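Local coordinates for autoinducer 2-binding protein LsrB (Clostridium saccharobutylicum DSM 13864, PDB 6DSP) that binds the quorum-sensing signal autoinducer-2 in the cleft of a periplasmic-binding-protein fold and probably serves as its receptor, at residues T105-D110 with Y285-G290. Sequence-based numbering, arbitrary orientation.
Sequences TVTTWD and YYIASG. With PAV ((2R,4S)-2-methyl-2,3,3,4-tetrahydroxytetrahydrofuran), chain C.
One face of the Trp109 ring carries CB of Asp110, 3.5 Å above the plane and toward the rim, and Phe26 meets that indole at about 35°. On the other segment, one face of the Tyr285 ring carries Ser289 OG, again toward the rim, and the ring also stacks with Phe52. The hydroxyl is placed there by its 2.8 Å bond from Ser289 OG to Tyr285 O, which also accepts from Ser289 N; the two donors approach from opposite faces of the carbonyl plane. Gly290, with positive phi and its N bonded to Ile287 O at 2.9 Å, makes a Schellman motif at the end of the helix. In Asp110, CG lies anti to the backbone N (chi1 179°), which carries the carboxylate on toward PAV: O3 of PAV donates to Asp110 OD1 and O4 of PAV to Asp110 OD2, both at 2.6 Å. These two bonds fix the carboxylate's rotation.

Strand and helix touch at the far end from the ligand, by van der Waals packing. Thr105 CG2 lies 3.6 Å from Ile287 CG2, and Thr105 OG1 sits 3.5 Å from Ala288 CA. Chi1 of -66° sets CG2 opposite the backbone N, toward Ile287, and OG1 opposite the carbonyl carbon, chiefly over Ala288. Thr107 CG2 reaches Ile287 CD1 more loosely, at 4.5 Å, while its OG1 is bonded to Ile82 O.

Within the periplasmic binding protein domain, the contact joins the C-terminal end of helix 273-288 to the start of strand 105-109, which runs parallel between strands 81-84 and 120-123 of a mixed sheet; Ala288 touches Ala81 and Ile287 touches Val120. The strand's other end leads to Asp110 in the pocket, where Ser85 and Gln124, just past the ends of the flanking strands, bond its carboxylate.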
loop_
_atom_site.group_PDB
_atom_site.type_symbol
_atom_site.label_atom_id
_atom_site.label_comp_id
_atom_site.label_asym_id
_atom_site.label_seq_id
_atom_site.Cartn_x
_atom_site.Cartn_y
_atom_site.Cartn_z
ATOM N N THR A 105 3.845 -18.725 12.757
ATOM C CA THR A 105 2.616 -17.923 12.692
ATOM C C THR A 105 2.719 -16.968 11.508
ATOM O O THR A 105 3.720 -16.258 11.365
ATOM C CB THR A 105 2.482 -17.104 13.976
ATOM O OG1 THR A 105 2.275 -18.004 15.067
ATOM C CG2 THR A 105 1.329 -16.095 13.869
ATOM N N VAL A 106 1.740 -17.002 10.618
ATOM C CA VAL A 106 1.749 -16.188 9.403
ATOM C C VAL A 106 0.722 -15.065 9.524
ATOM O O VAL A 106 -0.472 -15.327 9.744
ATOM C CB VAL A 106 1.489 -17.034 8.144
ATOM C CG1 VAL A 106 1.442 -16.157 6.905
ATOM C CG2 VAL A 106 2.562 -18.155 8.001
ATOM N N THR A 107 1.184 -13.828 9.375
ATOM C CA THR A 107 0.301 -12.668 9.284
ATOM C C THR A 107 0.699 -11.852 8.062
ATOM O O THR A 107 1.801 -12.008 7.512
ATOM C CB THR A 107 0.380 -11.749 10.530
ATOM O OG1 THR A 107 1.698 -11.202 10.658
ATOM C CG2 THR A 107 -0.029 -12.486 11.823
ATOM N N THR A 108 -0.172 -10.916 7.667
ATOM C CA THR A 108 0.135 -10.026 6.560
ATOM C C THR A 108 -0.085 -8.572 6.963
ATOM O O THR A 108 -0.756 -8.268 7.952
ATOM C CB THR A 108 -0.690 -10.359 5.310
ATOM O OG1 THR A 108 -2.054 -10.506 5.718
ATOM C CG2 THR A 108 -0.210 -11.671 4.681
ATOM N N TRP A 109 0.463 -7.664 6.162
ATOM C CA TRP A 109 0.184 -6.246 6.290
ATOM C C TRP A 109 0.284 -5.659 4.899
ATOM O O TRP A 109 0.996 -6.215 4.050
ATOM C CB TRP A 109 1.196 -5.599 7.266
ATOM C CG TRP A 109 2.596 -5.485 6.697
ATOM C CD1 TRP A 109 3.460 -6.524 6.401
ATOM C CD2 TRP A 109 3.249 -4.292 6.273
ATOM N NE1 TRP A 109 4.625 -6.016 5.824
ATOM C CE2 TRP A 109 4.511 -4.654 5.716
ATOM C CE3 TRP A 109 2.891 -2.943 6.298
ATOM C CZ2 TRP A 109 5.406 -3.708 5.203
ATOM C CZ3 TRP A 109 3.795 -1.996 5.789
ATOM C CH2 TRP A 109 5.048 -2.393 5.266
ATOM N N ASP A 110 -0.399 -4.526 4.676
ATOM C CA ASP A 110 -0.252 -3.725 3.453
ATOM C C ASP A 110 -0.914 -4.380 2.244
ATOM O O ASP A 110 -1.940 -3.884 1.765
ATOM C CB ASP A 110 1.222 -3.360 3.227
ATOM C CG ASP A 110 1.441 -2.560 1.966
ATOM O OD1 ASP A 110 0.680 -1.582 1.758
ATOM O OD2 ASP A 110 2.417 -2.864 1.218
ATOM N N TYR A 285 3.369 -11.478 16.812
ATOM C CA TYR A 285 3.959 -11.799 18.110
ATOM C C TYR A 285 2.898 -12.275 19.089
ATOM O O TYR A 285 3.106 -13.238 19.833
ATOM C CB TYR A 285 4.650 -10.552 18.648
ATOM C CG TYR A 285 4.827 -10.515 20.139
ATOM C CD1 TYR A 285 5.868 -11.202 20.750
ATOM C CD2 TYR A 285 3.988 -9.745 20.931
ATOM C CE1 TYR A 285 6.046 -11.164 22.137
ATOM C CE2 TYR A 285 4.156 -9.689 22.316
ATOM C CZ TYR A 285 5.184 -10.405 22.904
ATOM O OH TYR A 285 5.343 -10.340 24.271
ATOM N N TYR A 286 1.742 -11.611 19.089
ATOM C CA TYR A 286 0.675 -11.938 20.026
ATOM C C TYR A 286 0.163 -13.346 19.785
ATOM O O TYR A 286 -0.029 -14.127 20.735
ATOM C CB TYR A 286 -0.442 -10.906 19.844
ATOM C CG TYR A 286 -1.576 -11.005 20.825
ATOM C CD1 TYR A 286 -1.454 -10.505 22.105
ATOM C CD2 TYR A 286 -2.780 -11.575 20.456
ATOM C CE1 TYR A 286 -2.498 -10.581 23.018
ATOM C CE2 TYR A 286 -3.841 -11.648 21.352
ATOM C CZ TYR A 286 -3.697 -11.145 22.648
ATOM O OH TYR A 286 -4.715 -11.191 23.584
ATOM N N ILE A 287 -0.023 -13.709 18.516
ATOM C CA ILE A 287 -0.467 -15.065 18.199
ATOM C C ILE A 287 0.644 -16.080 18.440
ATOM O O ILE A 287 0.412 -17.141 19.038
ATOM C CB ILE A 287 -0.984 -15.114 16.761
ATOM C CG1 ILE A 287 -2.256 -14.266 16.618
ATOM C CG2 ILE A 287 -1.201 -16.575 16.320
ATOM C CD1 ILE A 287 -2.598 -14.048 15.150
ATOM N N ALA A 288 1.874 -15.765 18.012
ATOM C CA ALA A 288 2.989 -16.698 18.205
ATOM C C ALA A 288 3.298 -16.936 19.678
ATOM O O ALA A 288 3.857 -17.986 20.026
ATOM C CB ALA A 288 4.220 -16.181 17.470
ATOM N N SER A 289 2.940 -15.986 20.547
ATOM C CA SER A 289 3.075 -16.132 21.991
ATOM C C SER A 289 2.019 -17.046 22.602
ATOM O O SER A 289 2.081 -17.318 23.804
ATOM C CB SER A 289 3.016 -14.757 22.666
ATOM O OG SER A 289 4.176 -14.036 22.348
ATOM N N GLY A 290 1.054 -17.518 21.823
ATOM C CA GLY A 290 0.079 -18.476 22.301
ATOM C C GLY A 290 -1.305 -17.927 22.568
ATOM O O GLY A 290 -2.143 -18.643 23.127
HETATM O O2 PAV C . 0.608 2.314 -2.409
HETATM C C2 PAV C . 1.592 1.652 -1.586
HETATM C C1 PAV C . 2.184 2.581 -0.504
HETATM O O5 PAV C . 2.777 1.446 -2.537
HETATM C C5 PAV C . 3.491 0.391 -2.056
HETATM C C4 PAV C . 2.669 -0.257 -0.927
HETATM O O4 PAV C . 2.672 -1.675 -1.059
HETATM C C3 PAV C . 1.299 0.400 -1.127
HETATM O O3 PAV C . 0.609 0.475 0.090
HETATM O O13 PAV C . 0.558 -0.307 -2.096
#